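PDB 4XHF: Na-translocating NADH-quinone reductase subunit C NqrC from Shewanella oneidensis, which is a flavoprotein subunit of a multisubunit membrane complex and binds flavin mononucleotide through an FMN-binding domain. Local coordinates for residues 107-113 and 229-234; 117-121 and 132-136; 38-42 and 85-89. All blocks are in the same frame, centred on the assembly; numbering follows the deposited sequence.

Contact 1 of 3, residues 107-113 and 229-234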
ATOM      1  N   ILE A 107       7.297  12.287   7.229  1.00 18.97           N
ATOM      2  CA  ILE A 107       7.339  12.702   5.829  1.00 18.59           C
ATOM      3  C   ILE A 107       5.940  12.778   5.216  1.00 16.72           C
ATOM      4  O   ILE A 107       5.654  13.667   4.412  1.00 16.20           O
ATOM      5  CB  ILE A 107       8.211  11.730   4.991  1.00 19.39           C
ATOM      6  CG1 ILE A 107       9.644  11.695   5.533  1.00 22.94           C
ATOM      7  CG2 ILE A 107       8.226  12.143   3.526  1.00 21.07           C
ATOM      8  CD1 ILE A 107      10.510  10.587   4.947  1.00 23.24           C
ATOM      9  N   ALA A 108       5.078  11.841   5.600  1.00 15.86           N
ATOM     10  CA  ALA A 108       3.736  11.745   5.032  1.00 13.13           C
ATOM     11  C   ALA A 108       2.714  12.566   5.815  1.00 12.97           C
ATOM     12  O   ALA A 108       1.531  12.572   5.478  1.00 14.51           O
ATOM     13  CB  ALA A 108       3.302  10.291   4.976  1.00 12.52           C
ATOM     14  N   LYS A 109       3.173  13.248   6.861  1.00 13.43           N
ATOM     15  CA  LYS A 109       2.315  14.124   7.656  1.00 14.15           C
ATOM     16  C   LYS A 109       1.111  13.374   8.216  1.00 14.96           C
ATOM     17  O   LYS A 109      -0.022  13.848   8.127  1.00 15.19           O
ATOM     18  CB  LYS A 109       1.847  15.315   6.815  1.00 17.40           C
ATOM     19  CG  LYS A 109       2.985  16.091   6.173  1.00 20.56           C
ATOM     20  CD  LYS A 109       2.483  17.126   5.181  1.00 23.12           C
ATOM     21  CE  LYS A 109       3.640  17.721   4.389  1.00 28.40           C
ATOM     22  NZ  LYS A 109       3.187  18.671   3.336  1.00 33.48           N
ATOM     23  N   ILE A 110       1.363  12.201   8.791  1.00 15.48           N
ATOM     24  CA  ILE A 110       0.298  11.383   9.367  1.00 15.20           C
ATOM     25  C   ILE A 110       0.164  11.619  10.869  1.00 15.86           C
ATOM     26  O   ILE A 110      -0.756  11.099  11.498  1.00 18.32           O
ATOM     27  CB  ILE A 110       0.536   9.878   9.107  1.00 14.72           C
ATOM     28  CG1 ILE A 110       1.844   9.406   9.756  1.00 13.60           C
ATOM     29  CG2 ILE A 110       0.551   9.607   7.609  1.00 14.19           C
ATOM     30  CD1 ILE A 110       2.068   7.908   9.670  1.00 13.16           C
ATOM     31  N   LYS A 111       1.095  12.387  11.434  1.00 13.97           N
ATOM     32  CA  LYS A 111       1.043  12.819  12.835  1.00 16.98           C
ATOM     33  C   LYS A 111       1.213  11.677  13.838  1.00 16.97           C
ATOM     34  O   LYS A 111       1.965  11.805  14.803  1.00 20.83           O
ATOM     35  CB  LYS A 111      -0.274  13.550  13.116  1.00 19.88           C
ATOM     36  CG  LYS A 111      -0.436  14.856  12.351  1.00 24.65           C
ATOM     37  CD  LYS A 111       0.421  15.975  12.933  1.00 33.05           C
ATOM     38  CE  LYS A 111      -0.061  16.403  14.316  1.00 37.95           C
ATOM     39  NZ  LYS A 111       0.645  17.614  14.813  1.00 40.86           N
ATOM     40  N   THR A 112       0.515  10.568  13.618  1.00 16.23           N
ATOM     41  CA  THR A 112       0.622   9.414  14.498  1.00 17.82           C
ATOM     42  C   THR A 112       0.661   8.140  13.661  1.00 15.68           C
ATOM     43  O   THR A 112       0.078   8.085  12.578  1.00 17.18           O
ATOM     44  CB  THR A 112      -0.549   9.363  15.506  1.00 20.59           C
ATOM     45  OG1 THR A 112      -0.391   8.241  16.384  1.00 24.43           O
ATOM     46  CG2 THR A 112      -1.887   9.261  14.788  1.00 19.50           C
ATOM     47  N   ARG A 113       1.366   7.129  14.159  1.00 14.87           N
ATOM     48  CA  ARG A 113       1.517   5.865  13.447  1.00 13.81           C
ATOM     49  C   ARG A 113       1.185   4.682  14.348  1.00 12.86           C
ATOM     50  O   ARG A 113       1.652   4.608  15.482  1.00 14.54           O
ATOM     51  CB  ARG A 113       2.942   5.724  12.912  1.00 14.24           C
ATOM     52  CG  ARG A 113       3.115   4.621  11.880  1.00 14.49           C
ATOM     53  CD  ARG A 113       4.508   4.018  11.934  1.00 13.79           C
ATOM     54  NE  ARG A 113       4.729   3.282  13.175  1.00 13.91           N
ATOM     55  CZ  ARG A 113       5.887   2.736  13.532  1.00 14.26           C
ATOM     56  NH1 ARG A 113       6.952   2.839  12.746  1.00 11.99           N
ATOM     57  NH2 ARG A 113       5.982   2.086  14.684  1.00 15.32           N
ATOM     58  N   ARG A 229       5.618  11.063  -1.284  1.00 16.27           N
ATOM     59  CA  ARG A 229       6.083  11.137   0.095  1.00 16.77           C
ATOM     60  C   ARG A 229       5.448  10.052   0.957  1.00 17.38           C
ATOM     61  O   ARG A 229       6.051   9.582   1.922  1.00 17.12           O
ATOM     62  CB  ARG A 229       5.786  12.518   0.677  1.00 18.05           C
ATOM     63  CG  ARG A 229       6.717  13.604   0.164  1.00 20.18           C
ATOM     64  CD  ARG A 229       6.366  14.967   0.731  1.00 25.63           C
ATOM     65  NE  ARG A 229       6.340  15.996  -0.312  1.00 31.98           N
ATOM     66  CZ  ARG A 229       5.258  16.673  -0.698  1.00 34.14           C
ATOM     67  NH1 ARG A 229       4.071  16.464  -0.133  1.00 30.02           N
ATOM     68  NH2 ARG A 229       5.367  17.580  -1.658  1.00 40.09           N
ATOM     69  N   ALA A 230       4.231   9.654   0.600  1.00 16.16           N
ATOM     70  CA  ALA A 230       3.541   8.588   1.312  1.00 13.01           C
ATOM     71  C   ALA A 230       4.321   7.287   1.189  1.00 12.38           C
ATOM     72  O   ALA A 230       4.546   6.591   2.178  1.00 11.63           O
ATOM     73  CB  ALA A 230       2.131   8.415   0.778  1.00 12.40           C
ATOM     74  N   MET A 231       4.741   6.967  -0.029  1.00 13.31           N
ATOM     75  CA  MET A 231       5.528   5.766  -0.262  1.00 11.23           C
ATOM     76  C   MET A 231       6.921   5.897   0.345  1.00 11.82           C
ATOM     77  O   MET A 231       7.473   4.921   0.849  1.00 12.50           O
ATOM     78  CB  MET A 231       5.629   5.474  -1.758  1.00 13.38           C
ATOM     79  CG  MET A 231       4.338   4.949  -2.357  1.00 14.38           C
ATOM     80  SD  MET A 231       4.496   4.614  -4.116  1.00 22.89           S
ATOM     81  CE  MET A 231       2.789   4.310  -4.557  1.00 17.79           C
ATOM     82  N   GLU A 232       7.481   7.103   0.307  1.00 12.62           N
ATOM     83  CA  GLU A 232       8.807   7.341   0.865  1.00 13.45           C
ATOM     84  C   GLU A 232       8.848   7.010   2.354  1.00 15.06           C
ATOM     85  O   GLU A 232       9.839   6.472   2.852  1.00 15.67           O
ATOM     86  CB  GLU A 232       9.234   8.790   0.649  1.00 13.76           C
ATOM     87  CG  GLU A 232      10.622   9.089   1.184  1.00 16.30           C
ATOM     88  CD  GLU A 232      11.025  10.531   0.987  1.00 24.34           C
ATOM     89  OE1 GLU A 232      10.224  11.295   0.413  1.00 27.19           O
ATOM     90  OE2 GLU A 232      12.138  10.903   1.414  1.00 26.43           O
ATOM     91  N   PHE A 233       7.773   7.342   3.063  1.00 15.27           N
ATOM     92  CA  PHE A 233       7.692   7.058   4.491  1.00 14.65           C
ATOM     93  C   PHE A 233       7.456   5.582   4.765  1.00 12.31           C
ATOM     94  O   PHE A 233       8.136   4.977   5.590  1.00 13.13           O
ATOM     95  CB  PHE A 233       6.572   7.860   5.152  1.00 13.96           C
ATOM     96  CG  PHE A 233       6.358   7.500   6.598  1.00 13.77           C
ATOM     97  CD1 PHE A 233       7.151   8.061   7.585  1.00 14.76           C
ATOM     98  CD2 PHE A 233       5.389   6.579   6.965  1.00 11.85           C
ATOM     99  CE1 PHE A 233       6.971   7.723   8.912  1.00 13.04           C
ATOM    100  CE2 PHE A 233       5.207   6.238   8.293  1.00 12.05           C
ATOM    101  CZ  PHE A 233       5.998   6.811   9.267  1.00 13.07           C
ATOM    102  N   TRP A 234       6.476   5.008   4.077  1.00 11.42           N
ATOM    103  CA  TRP A 234       6.022   3.661   4.395  1.00 10.01           C
ATOM    104  C   TRP A 234       6.962   2.582   3.884  1.00 10.24           C
ATOM    105  O   TRP A 234       6.896   1.441   4.334  1.00 13.20           O
ATOM    106  CB  TRP A 234       4.613   3.450   3.850  1.00  9.69           C
ATOM    107  CG  TRP A 234       3.598   4.053   4.759  1.00 10.41           C
ATOM    108  CD1 TRP A 234       2.864   5.181   4.545  1.00 11.13           C
ATOM    109  CD2 TRP A 234       3.234   3.574   6.056  1.00 10.02           C
ATOM    110  NE1 TRP A 234       2.052   5.428   5.626  1.00 11.50           N
ATOM    111  CE2 TRP A 234       2.262   4.455   6.568  1.00 11.66           C
ATOM    112  CE3 TRP A 234       3.632   2.482   6.833  1.00  9.74           C
ATOM    113  CZ2 TRP A 234       1.680   4.276   7.820  1.00 12.10           C
ATOM    114  CZ3 TRP A 234       3.054   2.305   8.074  1.00  9.90           C
ATOM    115  CH2 TRP A 234       2.089   3.198   8.556  1.00 10.98           C
TER
HETATM  116  O   HOH W   1       3.440  14.542   2.708  1.00 15.56           O
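Ile107 lies against one side of the helical segment 229-234. Its CG2 methyl, anti to the backbone N (the CG1 branch has chi1 -60°), sits between the Arg229 backbone and Glu232: Ile107 CG2 is 3.7 Å from Arg229 O and 3.8 Å from Glu232 OE1. The Ile107 side chain runs roughly perpendicular to that of Glu232, and Ile107 CD1 extends along the carboxylate, 3.9 Å from Glu232 OE2. Phe233 supplies the next largest buried surface. Its chi1 of 174° carries the ring toward segment 107-113, where Ile110 CD1 comes to 3.8 Å from Phe233 CE2 and Arg113 CD meets the ring at its edge, 4.1 Å from Phe233 CZ. Between Ile107 and Ile110, the methyl of Ala108 packs on the helix backbone, with Ala108 CB 4.0 Å from Ala230 CA. Arg113 CG comes obliquely to Trp234 CH2 at 3.8 Å. The Arg113 guanidinium turns to Asp75 and the Glu238 carbonyl. No direct hydrogen bond joins the segments. A water donates to Ile107 O and is held weakly by Arg229 NH1, near the like-charged Lys109. Ala108 also bonds through its backbone to Lys139. This is apolar loop-on-helix packing, in which the loop before strand 113-123 packs on the C-terminal end of helix 221-234, a helix that belongs to the FMN-binding domain.

Contact 2 of 3, residues 117-121 and 132-136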
ATOM      1  N   ALA A 117       0.897  -3.088  11.555  1.00 11.92           N
ATOM      2  CA  ALA A 117       0.285  -2.909  10.244  1.00 11.83           C
ATOM      3  C   ALA A 117      -0.206  -4.249   9.709  1.00 10.59           C
ATOM      4  O   ALA A 117       0.403  -5.288   9.963  1.00  9.89           O
ATOM      5  CB  ALA A 117       1.273  -2.282   9.280  1.00 14.07           C
ATOM      6  N   ARG A 118      -1.317  -4.219   8.982  1.00 11.84           N
ATOM      7  CA  ARG A 118      -1.832  -5.414   8.328  1.00 11.29           C
ATOM      8  C   ARG A 118      -1.248  -5.519   6.931  1.00 10.36           C
ATOM      9  O   ARG A 118      -1.380  -4.596   6.133  1.00 11.02           O
ATOM     10  CB  ARG A 118      -3.357  -5.390   8.262  1.00 12.75           C
ATOM     11  CG  ARG A 118      -3.958  -6.540   7.466  1.00 13.02           C
ATOM     12  CD  ARG A 118      -5.470  -6.458   7.461  1.00 15.84           C
ATOM     13  NE  ARG A 118      -5.937  -5.173   6.952  1.00 18.69           N
ATOM     14  CZ  ARG A 118      -7.171  -4.706   7.108  1.00 20.27           C
ATOM     15  NH1 ARG A 118      -8.077  -5.416   7.765  1.00 22.46           N
ATOM     16  NH2 ARG A 118      -7.499  -3.522   6.608  1.00 21.15           N
ATOM     17  N   VAL A 119      -0.607  -6.647   6.647  1.00 11.83           N
ATOM     18  CA  VAL A 119       0.001  -6.883   5.344  1.00 10.14           C
ATOM     19  C   VAL A 119      -0.514  -8.196   4.773  1.00  8.61           C
ATOM     20  O   VAL A 119      -1.113  -8.998   5.490  1.00  9.25           O
ATOM     21  CB  VAL A 119       1.543  -6.917   5.432  1.00  9.93           C
ATOM     22  CG1 VAL A 119       2.072  -5.589   5.937  1.00  8.00           C
ATOM     23  CG2 VAL A 119       2.014  -8.046   6.336  1.00 11.93           C
ATOM     24  N   PHE A 120      -0.282  -8.404   3.481  1.00  9.09           N
ATOM     25  CA  PHE A 120      -0.780  -9.585   2.785  1.00 10.14           C
ATOM     26  C   PHE A 120       0.298 -10.228   1.922  1.00  8.58           C
ATOM     27  O   PHE A 120       0.855  -9.584   1.039  1.00  8.36           O
ATOM     28  CB  PHE A 120      -1.977  -9.219   1.907  1.00 10.46           C
ATOM     29  CG  PHE A 120      -3.073  -8.508   2.639  1.00  8.49           C
ATOM     30  CD1 PHE A 120      -3.057  -7.129   2.766  1.00  8.91           C
ATOM     31  CD2 PHE A 120      -4.125  -9.216   3.187  1.00 11.64           C
ATOM     32  CE1 PHE A 120      -4.070  -6.472   3.436  1.00  9.73           C
ATOM     33  CE2 PHE A 120      -5.140  -8.566   3.858  1.00 11.65           C
ATOM     34  CZ  PHE A 120      -5.113  -7.192   3.982  1.00 11.00           C
ATOM     35  N   LYS A 121       0.586 -11.499   2.186  1.00 10.17           N
ATOM     36  CA  LYS A 121       1.444 -12.288   1.311  1.00  9.14           C
ATOM     37  C   LYS A 121       0.579 -12.934   0.239  1.00 10.89           C
ATOM     38  O   LYS A 121      -0.437 -13.549   0.555  1.00 11.67           O
ATOM     39  CB  LYS A 121       2.206 -13.357   2.096  1.00 10.18           C
ATOM     40  CG  LYS A 121       3.306 -12.817   2.996  1.00 11.08           C
ATOM     41  CD  LYS A 121       4.014 -13.946   3.730  1.00 14.21           C
ATOM     42  CE  LYS A 121       5.100 -13.426   4.652  1.00 17.80           C
ATOM     43  NZ  LYS A 121       5.774 -14.531   5.385  1.00 20.06           N
ATOM     44  N   VAL A 132       3.975  -9.087  -1.997  1.00 10.83           N
ATOM     45  CA  VAL A 132       3.508  -8.701  -0.676  1.00  8.97           C
ATOM     46  C   VAL A 132       2.799  -7.360  -0.808  1.00  8.95           C
ATOM     47  O   VAL A 132       3.386  -6.380  -1.266  1.00  9.35           O
ATOM     48  CB  VAL A 132       4.659  -8.602   0.346  1.00  9.87           C
ATOM     49  CG1 VAL A 132       4.117  -8.287   1.736  1.00  9.30           C
ATOM     50  CG2 VAL A 132       5.459  -9.899   0.377  1.00 10.14           C
ATOM     51  N   VAL A 133       1.525  -7.334  -0.434  1.00  9.79           N
ATOM     52  CA  VAL A 133       0.726  -6.121  -0.509  1.00  8.78           C
ATOM     53  C   VAL A 133       0.702  -5.445   0.855  1.00  8.58           C
ATOM     54  O   VAL A 133       0.339  -6.067   1.856  1.00  7.21           O
ATOM     55  CB  VAL A 133      -0.713  -6.418  -0.972  1.00 10.49           C
ATOM     56  CG1 VAL A 133      -1.465  -5.123  -1.238  1.00 12.23           C
ATOM     57  CG2 VAL A 133      -0.701  -7.296  -2.221  1.00 13.02           C
ATOM     58  N   VAL A 134       1.095  -4.174   0.884  1.00  9.89           N
ATOM     59  CA  VAL A 134       1.132  -3.407   2.125  1.00  8.19           C
ATOM     60  C   VAL A 134       0.308  -2.128   2.000  1.00  7.93           C
ATOM     61  O   VAL A 134       0.234  -1.536   0.924  1.00  8.03           O
ATOM     62  CB  VAL A 134       2.578  -3.037   2.523  1.00  6.68           C
ATOM     63  CG1 VAL A 134       3.415  -4.286   2.691  1.00  8.90           C
ATOM     64  CG2 VAL A 134       3.211  -2.108   1.491  1.00  8.67           C
ATOM     65  N   PRO A 135      -0.317  -1.699   3.105  1.00  8.01           N
ATOM     66  CA  PRO A 135      -1.058  -0.437   3.107  1.00  9.81           C
ATOM     67  C   PRO A 135      -0.131   0.767   3.201  1.00  8.79           C
ATOM     68  O   PRO A 135       0.881   0.715   3.900  1.00  9.06           O
ATOM     69  CB  PRO A 135      -1.929  -0.549   4.357  1.00 12.22           C
ATOM     70  CG  PRO A 135      -1.130  -1.402   5.277  1.00 12.47           C
ATOM     71  CD  PRO A 135      -0.434  -2.399   4.395  1.00  9.57           C
ATOM     72  N   PHE A 136      -0.475   1.838   2.498  1.00  9.03           N
ATOM     73  CA  PHE A 136       0.247   3.090   2.628  1.00  7.75           C
ATOM     74  C   PHE A 136      -0.758   4.222   2.586  1.00  7.23           C
ATOM     75  O   PHE A 136      -1.821   4.101   1.976  1.00  7.11           O
ATOM     76  CB  PHE A 136       1.290   3.249   1.520  1.00  6.66           C
ATOM     77  CG  PHE A 136       0.717   3.681   0.209  1.00  9.78           C
ATOM     78  CD1 PHE A 136      -0.077   2.823  -0.528  1.00  9.70           C
ATOM     79  CD2 PHE A 136       0.971   4.944  -0.286  1.00  9.92           C
ATOM     80  CE1 PHE A 136      -0.604   3.214  -1.737  1.00  9.16           C
ATOM     81  CE2 PHE A 136       0.445   5.344  -1.494  1.00 11.43           C
ATOM     82  CZ  PHE A 136      -0.344   4.477  -2.221  1.00 11.22           C
TER
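Phe120 and Val133 face each other as a hydrogen-bonded pair in an antiparallel beta hairpin formed by strands 113-123 and 129-139; the short segments run at 163° to one another. Two backbone bonds define the pairing: Phe120 N donates to Val133 O at 2.9 Å, and Val133 N returns a bond to Phe120 O at 2.8 Å. In both, the donor lies in the carbonyl plane and the C=O...donor angle is 157°. Lys121 and Val132 follow as a non-hydrogen-bonded pair.

Weaker CA-H...O contacts supplement these bonds. Val132 CA approaches Phe120 O at 3.3 Å, so that oxygen receives both an amide and a CA hydrogen from neighbouring residues. Val119 CA makes the corresponding, longer approach to Val133 O at 3.6 Å.

Apolar contacts are divided between the two faces of the sheet. On one, Val119 and Val134 run alongside each other in the same direction, Val119 CG1 and Val134 CG1 being 3.7 Å apart, and both side chains also meet Phe240. On the other, Phe120 CB and Val133 CB are 4.2 Å apart, and both residues pack on Val45 of helix 29-48, which covers this face.

At the Pro135 end the ladder changes character. Proline has no N-H to offer Arg118 O, and its ring carbon fills the place of a donor: Pro135 CD sits a tight 3.0 Å from Arg118 O. The Phe120 ring, with CG anti to its own carbonyl carbon (chi1 -54°), presents its edge to the partner strand, and Phe120 CD1 lies 3.7 Å from Val133 O, near the ring plane.

Contact 3 of 3, residues 38-42 and 85-89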
ATOM      1  N   ARG A  38     -14.751  -5.805   3.995  1.00 19.14           N
ATOM      2  CA  ARG A  38     -13.878  -6.955   3.808  1.00 17.49           C
ATOM      3  C   ARG A  38     -13.859  -7.372   2.341  1.00 15.14           C
ATOM      4  O   ARG A  38     -12.828  -7.796   1.825  1.00 16.03           O
ATOM      5  CB  ARG A  38     -14.325  -8.125   4.686  1.00 20.88           C
ATOM      6  CG  ARG A  38     -13.212  -9.118   4.977  1.00 23.80           C
ATOM      7  CD  ARG A  38     -13.697 -10.301   5.801  1.00 25.27           C
ATOM      8  NE  ARG A  38     -14.471  -9.886   6.971  1.00 27.40           N
ATOM      9  CZ  ARG A  38     -15.801  -9.862   7.033  1.00 27.20           C
ATOM     10  NH1 ARG A  38     -16.540 -10.235   5.993  1.00 27.71           N
ATOM     11  NH2 ARG A  38     -16.398  -9.466   8.149  1.00 26.15           N
ATOM     12  N   ASP A  39     -15.003  -7.251   1.675  1.00 15.85           N
ATOM     13  CA  ASP A  39     -15.095  -7.559   0.251  1.00 17.04           C
ATOM     14  C   ASP A  39     -14.270  -6.577  -0.571  1.00 14.31           C
ATOM     15  O   ASP A  39     -13.519  -6.977  -1.460  1.00 16.01           O
ATOM     16  CB  ASP A  39     -16.550  -7.530  -0.222  1.00 21.48           C
ATOM     17  CG  ASP A  39     -17.355  -8.719   0.270  1.00 22.73           C
ATOM     18  OD1 ASP A  39     -16.749  -9.730   0.687  1.00 23.10           O
ATOM     19  OD2 ASP A  39     -18.600  -8.644   0.225  1.00 24.80           O
ATOM     20  N   GLU A  40     -14.422  -5.290  -0.279  1.00 14.36           N
ATOM     21  CA  GLU A  40     -13.641  -4.255  -0.947  1.00 15.70           C
ATOM     22  C   GLU A  40     -12.153  -4.468  -0.692  1.00 12.59           C
ATOM     23  O   GLU A  40     -11.336  -4.357  -1.605  1.00 11.73           O
ATOM     24  CB  GLU A  40     -14.071  -2.864  -0.472  1.00 19.46           C
ATOM     25  CG  GLU A  40     -15.502  -2.497  -0.855  1.00 23.81           C
ATOM     26  CD  GLU A  40     -15.998  -1.231  -0.179  1.00 27.25           C
ATOM     27  OE1 GLU A  40     -15.231  -0.620   0.595  1.00 28.71           O
ATOM     28  OE2 GLU A  40     -17.162  -0.846  -0.424  1.00 27.12           O
ATOM     29  N   LEU A  41     -11.813  -4.783   0.554  1.00 13.56           N
ATOM     30  CA  LEU A  41     -10.435  -5.062   0.941  1.00 12.69           C
ATOM     31  C   LEU A  41      -9.839  -6.196   0.111  1.00 11.68           C
ATOM     32  O   LEU A  41      -8.754  -6.061  -0.450  1.00 10.96           O
ATOM     33  CB  LEU A  41     -10.370  -5.413   2.428  1.00 13.04           C
ATOM     34  CG  LEU A  41      -8.999  -5.770   3.003  1.00 14.82           C
ATOM     35  CD1 LEU A  41      -8.034  -4.609   2.865  1.00 16.49           C
ATOM     36  CD2 LEU A  41      -9.130  -6.179   4.459  1.00 15.34           C
ATOM     37  N   GLN A  42     -10.560  -7.311   0.036  1.00 12.56           N
ATOM     38  CA  GLN A  42     -10.103  -8.473  -0.717  1.00 10.74           C
ATOM     39  C   GLN A  42      -9.879  -8.123  -2.185  1.00 11.29           C
ATOM     40  O   GLN A  42      -8.895  -8.548  -2.789  1.00 12.21           O
ATOM     41  CB  GLN A  42     -11.111  -9.619  -0.591  1.00 11.31           C
ATOM     42  CG  GLN A  42     -11.090 -10.312   0.768  1.00 11.79           C
ATOM     43  CD  GLN A  42     -12.131 -11.410   0.888  1.00 14.70           C
ATOM     44  OE1 GLN A  42     -13.266 -11.260   0.438  1.00 20.26           O
ATOM     45  NE2 GLN A  42     -11.745 -12.526   1.498  1.00 18.11           N
ATOM     46  N   VAL A  85      -7.924 -10.768  11.668  1.00 18.22           N
ATOM     47  CA  VAL A  85      -6.992  -9.872  10.993  1.00 17.75           C
ATOM     48  C   VAL A  85      -7.689  -9.034   9.919  1.00 16.61           C
ATOM     49  O   VAL A  85      -7.373  -7.859   9.747  1.00 13.98           O
ATOM     50  CB  VAL A  85      -5.821 -10.674  10.365  1.00 18.72           C
ATOM     51  CG1 VAL A  85      -4.909  -9.776   9.534  1.00 18.61           C
ATOM     52  CG2 VAL A  85      -5.011 -11.366  11.451  1.00 21.98           C
ATOM     53  N   LEU A  86      -8.640  -9.629   9.207  1.00 18.25           N
ATOM     54  CA  LEU A  86      -9.307  -8.931   8.110  1.00 18.07           C
ATOM     55  C   LEU A  86     -10.207  -7.804   8.611  1.00 19.90           C
ATOM     56  O   LEU A  86     -10.476  -6.848   7.881  1.00 21.05           O
ATOM     57  CB  LEU A  86     -10.127  -9.910   7.267  1.00 18.98           C
ATOM     58  CG  LEU A  86      -9.368 -10.754   6.238  1.00 18.07           C
ATOM     59  CD1 LEU A  86     -10.331 -11.682   5.517  1.00 19.00           C
ATOM     60  CD2 LEU A  86      -8.632  -9.887   5.229  1.00 19.03           C
ATOM     61  N   ASP A  87     -10.672  -7.917   9.853  1.00 20.89           N
ATOM     62  CA  ASP A  87     -11.539  -6.902  10.445  1.00 21.00           C
ATOM     63  C   ASP A  87     -10.745  -5.890  11.268  1.00 20.72           C
ATOM     64  O   ASP A  87     -11.321  -4.984  11.873  1.00 25.21           O
ATOM     65  CB  ASP A  87     -12.607  -7.560  11.320  1.00 22.14           C
ATOM     66  CG  ASP A  87     -13.639  -8.319  10.507  1.00 25.11           C
ATOM     67  OD1 ASP A  87     -13.938  -7.892   9.371  1.00 24.38           O
ATOM     68  OD2 ASP A  87     -14.155  -9.342  11.003  1.00 28.24           O
ATOM     69  N   PHE A  88      -9.425  -6.043  11.282  1.00 17.76           N
ATOM     70  CA  PHE A  88      -8.556  -5.132  12.019  1.00 19.58           C
ATOM     71  C   PHE A  88      -8.735  -3.694  11.530  1.00 18.44           C
ATOM     72  O   PHE A  88      -8.628  -3.421  10.335  1.00 18.17           O
ATOM     73  CB  PHE A  88      -7.095  -5.568  11.881  1.00 18.19           C
ATOM     74  CG  PHE A  88      -6.136  -4.749  12.696  1.00 18.02           C
ATOM     75  CD1 PHE A  88      -6.012  -4.953  14.060  1.00 19.75           C
ATOM     76  CD2 PHE A  88      -5.348  -3.782  12.097  1.00 17.81           C
ATOM     77  CE1 PHE A  88      -5.127  -4.202  14.810  1.00 19.64           C
ATOM     78  CE2 PHE A  88      -4.461  -3.031  12.842  1.00 16.96           C
ATOM     79  CZ  PHE A  88      -4.351  -3.242  14.198  1.00 16.23           C
ATOM     80  N   ASP A  89      -9.025  -2.788  12.461  1.00 19.93           N
ATOM     81  CA  ASP A  89      -9.229  -1.375  12.142  1.00 19.71           C
ATOM     82  C   ASP A  89      -7.925  -0.596  12.278  1.00 18.54           C
ATOM     83  O   ASP A  89      -7.499  -0.272  13.387  1.00 18.89           O
ATOM     84  CB  ASP A  89     -10.301  -0.770  13.053  1.00 22.98           C
ATOM     85  CG  ASP A  89     -10.790   0.583  12.567  1.00 24.81           C
ATOM     86  OD1 ASP A  89     -10.059   1.257  11.811  1.00 24.49           O
ATOM     87  OD2 ASP A  89     -11.914   0.975  12.943  1.00 29.10           O
TER
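The NE edge of the Arg38 guanidinium meets Asp87, with NE and NH2 both donating to OD1. Arg38 NE reaches Asp87 OD1 at 3.2 Å, and Arg38 NH2 reaches the same Asp87 OD1 at 3.2 Å, giving a salt bridge whose two hydrogen bonds are long and bent. The NH2 bond uses the syn lone pair of OD1; the NE bond also arrives on the syn side but 32° out of the carboxylate plane. Because both bonds end on OD1, this is not the two-oxygen pairing, and the 67° between guanidinium and carboxylate planes excludes a coplanar one. A bend at chi3 (-49°) swings the Arg38 head toward Asp87 after an otherwise extended stem.

That stem is also a packing surface. Leu86 lies roughly perpendicular to it, with Leu86 CD1 3.6 Å from Arg38 CD, and Leu86 CB lies near the guanidinium plane at its edge. One turn further along the helix, Leu41 CD2 meets Leu86 CD2 at 3.8 Å and approaches Leu86 O at 3.7 Å. Both leucines also touch Phe120 of strand 113-123, so the apolar part of the contact continues to the sheet through Phe120.

Beyond Asp87, Asp89 caps the helix that follows, its OD1 accepting from Met92 N. The whole joins the N-terminal helix 29-48, laid over the antiparallel sheet, to a loop that ends in the N-cap of helix 90-95.

Contact 2 occupies the middle of the fold, about 15 Å from contact 1 and about 12 Å from contact 3, measured between centres; contacts 1 and 3 are about 22 Å apart and do not touch. Both segments of contact 2 fall between those of contact 1 in sequence, and Phe136 links the two, Phe136 CD2 lying 3.8 Å from Ala230 CB. Toward contact 3 the connection is both polar and apolar: Arg118 NH1 makes a probable hydrogen bond to Val85 O at 3.2 Å, and Phe120 packs on Leu41 and Leu86. Contact 1 belongs to the flavin side: the Arg229 side chain is about 9 Å from the bound flavin mononucleotide, though not among its pocket residues.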